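Local structure of methylmalonyl-CoA carboxyltransferase 12S subunit (Propionibacterium freudenreichii, 1ON3) at residues Phe191-Lys196 against Ile234-Glu239; Ala427-Pro432 against Gln485-Ile490. The protein transfers the carboxyl group of methylmalonyl-CoA to the biotin of the 1.3S subunit, leaving propanoyl-CoA, as the hexameric core of transcarboxylase. All blocks are in the same frame, centred on the assembly; numbering follows the deposited sequence. Where two conformers were deposited one is given.

Contact 1 (Phe191-Lys196 against Ile234-Glu239); sequences FIIMTK and IHFVAE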
loop_
_atom_site.group_PDB
_atom_site.type_symbol
_atom_site.label_atom_id
_atom_site.label_comp_id
_atom_site.label_asym_id
_atom_site.label_seq_id
_atom_site.Cartn_x
_atom_site.Cartn_y
_atom_site.Cartn_z
ATOM N N PHE E 191 15.554 -25.746 9.247
ATOM C CA PHE E 191 16.117 -26.713 10.175
ATOM C C PHE E 191 16.485 -28.017 9.514
ATOM O O PHE E 191 15.711 -28.550 8.720
ATOM C CB PHE E 191 15.134 -27.035 11.297
ATOM C CG PHE E 191 14.766 -25.848 12.126
ATOM C CD1 PHE E 191 13.635 -25.097 11.826
ATOM C CD2 PHE E 191 15.581 -25.449 13.167
ATOM C CE1 PHE E 191 13.322 -23.946 12.567
ATOM C CE2 PHE E 191 15.282 -24.309 13.906
ATOM C CZ PHE E 191 14.150 -23.558 13.604
ATOM N N ILE E 192 17.667 -28.530 9.847
ATOM C CA ILE E 192 18.094 -29.821 9.318
ATOM C C ILE E 192 18.131 -30.861 10.435
ATOM O O ILE E 192 18.819 -30.658 11.438
ATOM C CB ILE E 192 19.508 -29.775 8.703
ATOM C CG1 ILE E 192 19.532 -28.826 7.501
ATOM C CG2 ILE E 192 19.919 -31.193 8.275
ATOM C CD1 ILE E 192 20.945 -28.612 6.929
ATOM N N ILE E 193 17.374 -31.950 10.265
ATOM C CA ILE E 193 17.355 -33.066 11.213
ATOM C C ILE E 193 18.086 -34.156 10.449
ATOM O O ILE E 193 17.683 -34.499 9.343
ATOM C CB ILE E 193 15.931 -33.583 11.506
ATOM C CG1 ILE E 193 15.110 -32.491 12.193
ATOM C CG2 ILE E 193 15.996 -34.799 12.419
ATOM C CD1 ILE E 193 13.609 -32.746 12.100
ATOM N N MET E 194 19.150 -34.689 11.035
ATOM C CA MET E 194 19.964 -35.706 10.384
ATOM C C MET E 194 20.033 -36.982 11.218
ATOM O O MET E 194 20.354 -36.923 12.405
ATOM C CB MET E 194 21.366 -35.125 10.188
ATOM C CG MET E 194 22.181 -35.749 9.114
ATOM S SD MET E 194 23.677 -34.791 8.772
ATOM C CE MET E 194 24.607 -36.110 7.965
ATOM N N THR E 195 19.744 -38.138 10.611
ATOM C CA THR E 195 19.800 -39.398 11.355
ATOM C C THR E 195 21.233 -39.923 11.380
ATOM O O THR E 195 22.089 -39.454 10.619
ATOM C CB THR E 195 18.933 -40.492 10.720
ATOM O OG1 THR E 195 19.558 -40.939 9.510
ATOM C CG2 THR E 195 17.534 -39.969 10.422
ATOM N N LYS E 196 21.495 -40.903 12.243
ATOM C CA LYS E 196 22.843 -41.458 12.337
ATOM C C LYS E 196 23.184 -42.394 11.174
ATOM O O LYS E 196 24.300 -42.901 11.075
ATOM C CB LYS E 196 23.041 -42.147 13.696
ATOM C CG LYS E 196 23.180 -41.116 14.803
ATOM C CD LYS E 196 23.508 -41.706 16.157
ATOM C CE LYS E 196 23.806 -40.571 17.143
ATOM N NZ LYS E 196 24.146 -41.054 18.506
ATOM N N ILE E 234 23.897 -28.478 11.030
ATOM C CA ILE E 234 22.581 -29.040 11.331
ATOM C C ILE E 234 22.014 -28.686 12.683
ATOM O O ILE E 234 22.726 -28.228 13.576
ATOM C CB ILE E 234 22.574 -30.577 11.176
ATOM C CG1 ILE E 234 23.483 -31.218 12.237
ATOM C CG2 ILE E 234 23.043 -30.947 9.759
ATOM C CD1 ILE E 234 23.397 -32.739 12.286
ATOM N N HIS E 235 20.725 -28.953 12.850
ATOM C CA HIS E 235 20.050 -28.556 14.074
ATOM C C HIS E 235 19.648 -29.623 15.056
ATOM O O HIS E 235 19.501 -29.331 16.246
ATOM C CB HIS E 235 18.836 -27.706 13.699
ATOM C CG HIS E 235 19.171 -26.587 12.765
ATOM N ND1 HIS E 235 19.405 -26.788 11.421
ATOM C CD2 HIS E 235 19.395 -25.269 12.993
ATOM C CE1 HIS E 235 19.758 -25.644 10.862
ATOM N NE2 HIS E 235 19.762 -24.707 11.796
ATOM N N PHE E 236 19.463 -30.847 14.566
ATOM C CA PHE E 236 19.085 -31.960 15.414
ATOM C C PHE E 236 19.718 -33.247 14.937
ATOM O O PHE E 236 19.790 -33.495 13.725
ATOM C CB PHE E 236 17.552 -32.166 15.420
ATOM C CG PHE E 236 16.774 -30.947 15.836
ATOM C CD1 PHE E 236 16.351 -30.025 14.895
ATOM C CD2 PHE E 236 16.515 -30.699 17.181
ATOM C CE1 PHE E 236 15.679 -28.855 15.283
ATOM C CE2 PHE E 236 15.851 -29.543 17.577
ATOM C CZ PHE E 236 15.435 -28.621 16.628
ATOM N N VAL E 237 20.188 -34.054 15.884
ATOM C CA VAL E 237 20.732 -35.360 15.548
ATOM C C VAL E 237 19.676 -36.335 16.014
ATOM O O VAL E 237 19.188 -36.226 17.134
ATOM C CB VAL E 237 22.058 -35.678 16.271
ATOM C CG1 VAL E 237 22.437 -37.138 16.045
ATOM C CG2 VAL E 237 23.159 -34.801 15.732
ATOM N N ALA E 238 19.308 -37.272 15.139
ATOM C CA ALA E 238 18.303 -38.275 15.445
ATOM C C ALA E 238 18.920 -39.670 15.317
ATOM O O ALA E 238 19.694 -39.931 14.398
ATOM C CB ALA E 238 17.134 -38.137 14.483
ATOM N N GLU E 239 18.575 -40.565 16.234
ATOM C CA GLU E 239 19.116 -41.923 16.188
ATOM C C GLU E 239 18.740 -42.654 14.907
ATOM O O GLU E 239 19.587 -43.285 14.269
ATOM C CB GLU E 239 18.627 -42.739 17.384
ATOM C CG GLU E 239 19.527 -42.658 18.598
ATOM C CD GLU E 239 20.909 -43.213 18.332
ATOM O OE1 GLU E 239 21.014 -44.373 17.879
ATOM O OE2 GLU E 239 21.891 -42.487 18.580
#

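Contact 2 (Ala427-Pro432 against Gln485-Ile490); sequences AVYAWP and QVDDVI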
loop_
_atom_site.group_PDB
_atom_site.type_symbol
_atom_site.label_atom_id
_atom_site.label_comp_id
_atom_site.label_asym_id
_atom_site.label_seq_id
_atom_site.Cartn_x
_atom_site.Cartn_y
_atom_site.Cartn_z
ATOM N N ALA E 427 11.398 -5.459 27.383
ATOM C CA ALA E 427 11.411 -5.515 28.843
ATOM C C ALA E 427 12.729 -6.138 29.276
ATOM O O ALA E 427 13.161 -7.141 28.704
ATOM C CB ALA E 427 10.239 -6.359 29.366
ATOM N N VAL E 428 13.375 -5.536 30.273
ATOM C CA VAL E 428 14.635 -6.071 30.763
ATOM C C VAL E 428 14.597 -6.164 32.288
ATOM O O VAL E 428 14.222 -5.200 32.960
ATOM C CB VAL E 428 15.825 -5.186 30.343
ATOM C CG1 VAL E 428 17.109 -5.821 30.789
ATOM C CG2 VAL E 428 15.845 -4.996 28.811
ATOM N N TYR E 429 14.962 -7.320 32.835
ATOM C CA TYR E 429 14.968 -7.469 34.291
ATOM C C TYR E 429 16.332 -7.912 34.773
ATOM O O TYR E 429 17.015 -8.684 34.098
ATOM C CB TYR E 429 13.936 -8.498 34.756
ATOM C CG TYR E 429 12.557 -8.237 34.241
ATOM C CD1 TYR E 429 12.082 -8.913 33.123
ATOM C CD2 TYR E 429 11.749 -7.253 34.813
ATOM C CE1 TYR E 429 10.839 -8.614 32.572
ATOM C CE2 TYR E 429 10.490 -6.942 34.263
ATOM C CZ TYR E 429 10.053 -7.631 33.136
ATOM O OH TYR E 429 8.849 -7.328 32.537
ATOM N N ALA E 430 16.718 -7.427 35.948
ATOM C CA ALA E 430 17.995 -7.797 36.540
ATOM C C ALA E 430 17.771 -8.601 37.822
ATOM O O ALA E 430 16.937 -8.229 38.656
ATOM C CB ALA E 430 18.804 -6.538 36.862
ATOM N N TRP E 431 18.478 -9.720 37.956
ATOM C CA TRP E 431 18.398 -10.505 39.180
ATOM C C TRP E 431 19.286 -9.694 40.113
ATOM O O TRP E 431 20.016 -8.816 39.649
ATOM C CB TRP E 431 18.984 -11.895 38.987
ATOM C CG TRP E 431 17.999 -12.905 38.453
ATOM C CD1 TRP E 431 16.832 -12.649 37.782
ATOM C CD2 TRP E 431 18.107 -14.324 38.544
ATOM N NE1 TRP E 431 16.205 -13.834 37.452
ATOM C CE2 TRP E 431 16.969 -14.876 37.909
ATOM C CE3 TRP E 431 19.055 -15.190 39.102
ATOM C CZ2 TRP E 431 16.759 -16.253 37.819
ATOM C CZ3 TRP E 431 18.844 -16.559 39.013
ATOM C CH2 TRP E 431 17.699 -17.078 38.372
ATOM N N PRO E 432 19.250 -9.970 41.431
ATOM C CA PRO E 432 20.100 -9.191 42.346
ATOM C C PRO E 432 21.580 -9.464 42.118
ATOM O O PRO E 432 22.438 -8.750 42.624
ATOM C CB PRO E 432 19.640 -9.656 43.730
ATOM C CG PRO E 432 18.207 -10.072 43.507
ATOM C CD PRO E 432 18.327 -10.830 42.190
ATOM N N GLN E 485 18.335 1.059 32.435
ATOM C CA GLN E 485 18.770 -0.034 31.567
ATOM C C GLN E 485 17.995 -1.313 31.859
ATOM O O GLN E 485 17.997 -2.247 31.057
ATOM C CB GLN E 485 20.287 -0.213 31.678
ATOM C CG GLN E 485 20.998 1.008 31.087
ATOM C CD GLN E 485 22.487 0.834 30.911
ATOM O OE1 GLN E 485 22.964 -0.267 30.646
ATOM N NE2 GLN E 485 23.229 1.929 31.031
ATOM N N VAL E 486 17.336 -1.360 33.013
ATOM C CA VAL E 486 16.481 -2.494 33.355
ATOM C C VAL E 486 15.167 -1.928 33.893
ATOM O O VAL E 486 15.156 -0.864 34.517
ATOM C CB VAL E 486 17.107 -3.464 34.421
ATOM C CG1 VAL E 486 18.419 -4.048 33.899
ATOM C CG2 VAL E 486 17.301 -2.754 35.748
ATOM N N ASP E 487 14.060 -2.615 33.614
ATOM C CA ASP E 487 12.746 -2.189 34.083
ATOM C C ASP E 487 12.681 -2.243 35.613
ATOM O O ASP E 487 12.048 -1.402 36.251
ATOM C CB ASP E 487 11.643 -3.138 33.592
ATOM C CG ASP E 487 11.384 -3.052 32.098
ATOM O OD1 ASP E 487 12.330 -2.806 31.328
ATOM O OD2 ASP E 487 10.215 -3.269 31.698
ATOM N N ASP E 488 13.344 -3.241 36.186
ATOM C CA ASP E 488 13.265 -3.465 37.626
ATOM C C ASP E 488 14.328 -4.478 38.052
ATOM O O ASP E 488 14.913 -5.160 37.203
ATOM C CB ASP E 488 11.874 -4.038 37.908
ATOM C CG ASP E 488 11.524 -4.086 39.385
ATOM O OD1 ASP E 488 10.518 -4.741 39.720
ATOM O OD2 ASP E 488 12.227 -3.466 40.203
ATOM N N VAL E 489 14.596 -4.553 39.356
ATOM C CA VAL E 489 15.531 -5.538 39.901
ATOM C C VAL E 489 14.543 -6.510 40.535
ATOM O O VAL E 489 13.670 -6.098 41.297
ATOM C CB VAL E 489 16.462 -4.937 40.975
ATOM C CG1 VAL E 489 17.418 -6.013 41.502
ATOM C CG2 VAL E 489 17.255 -3.779 40.377
ATOM N N ILE E 490 14.667 -7.793 40.219
ATOM C CA ILE E 490 13.704 -8.771 40.706
ATOM C C ILE E 490 14.226 -9.902 41.568
ATOM O O ILE E 490 15.399 -10.240 41.537
ATOM C CB ILE E 490 12.959 -9.446 39.516
ATOM C CG1 ILE E 490 13.945 -10.272 38.668
ATOM C CG2 ILE E 490 12.290 -8.390 38.645
ATOM C CD1 ILE E 490 13.280 -11.102 37.562
HETATM O O HOH W 1 8.357 -4.731 32.909
#

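Contact 1 (Phe191-Lys196 against Ile234-Glu239)
Ile192 O is gripped by two successive amides, His235 N at 2.9 Å and Phe236 N at 3.2 Å, both lying in its carbonyl plane. The same residue's N-H goes not to a backbone oxygen but to His235 ND1 (2.9 Å, nearly straight at 169°), from a position tilted out of the imidazole plane. His235 thus mimics a strand neighbour with its side chain, and Glu352 holds its NE2. Its ring also lies under Phe191, which sets CA over the imidazole face and turns a phenyl edge toward it, the planes 74° apart. With an alanine in place of His235, Ile192 N would probably lose its acceptor and Phe191 the flat surface it packs on. Farther along, Phe236 O receives Met194 N, and Met194 O receives Ala238 N, in parallel register. Beta-branched Ile193 lays CG1 near Phe236 CD1 (3.9 Å); Ala238 meets Ile247 of helix 241-253 on that face, its small size probably allowing the close approach. Ile192 CG2 presses tightly on Ile234 CG2 (3.5 Å). At the exposed end, Lys196, extended beyond CG, brings NZ to Glu239 OE2 (2.7 Å). This is the parallel edge pairing, joined through intervening helices, of the crotonase-like fold's N-terminal half.

Contact 2 (Ala427-Pro432 against Gln485-Ile490)
Backbone hydrogen bonds join Ala430 to both neighbours of Val489: Ala430 N donates to Asp488 O (3.2 Å), and Ala430 O takes Ile490 N (2.8 Å) almost head-on. Nearer the start, Val428 O accepts Asp487 N at 2.7 Å. The polar side-chain work falls largely to Asp487, whose short arm, with CG beside its own backbone N (chi1 -70°), carries OD1 back to Val428 N (3.1 Å). That bond is nearly straight at 171°, but the donor comes from above the carboxylate plane. Arg421 forms a salt bridge with the same oxygen and probably balances its buried charge, while a water bridges OD2 to Tyr429 OH. Asp488 OD2 receives Val489 N and also forms a salt bridge with Arg23 of a neighbouring subunit. Among the apolar contacts, Val486 CG1 meets Val428 CG1 (3.8 Å) and the methyl of Ala430, a residue small enough to admit it. On the side of Tyr429, Ile490 sets CG1 between its backbone N and carbonyl carbon (chi1 65°), beside Trp431 CD1, and the extended arm beyond puts CD1 against Tyr429 CB (3.9 Å). Here a short, weakly bonded parallel strand closes the sheet of the C-terminal crotonase-like half at a subunit interface.

In the fold
Contacts 1 and 2 occupy matching places in the two halves of a duplicated chain: each joins the sixth strand of a seven-stranded mixed sheet to the seventh, in parallel, after a largely helical excursion. Their centres lie about 37 Å apart, and they do not touch. Contact 1 sits about 10 Å from the centre of the folded chain, where strand 305-308 of the second half packs against its aromatic residues; it is mostly buried, with a solvent-exposed salt bridge at one end, and no other subunit reaches it. Contact 2 is peripheral within its chain yet wholly buried, packed by helices 477-482 and 495-505 and by one neighbouring subunit, with a second touching only Gln485. A side chain supplements the backbone pairing in both, an imidazole in contact 1 and a carboxylate in contact 2.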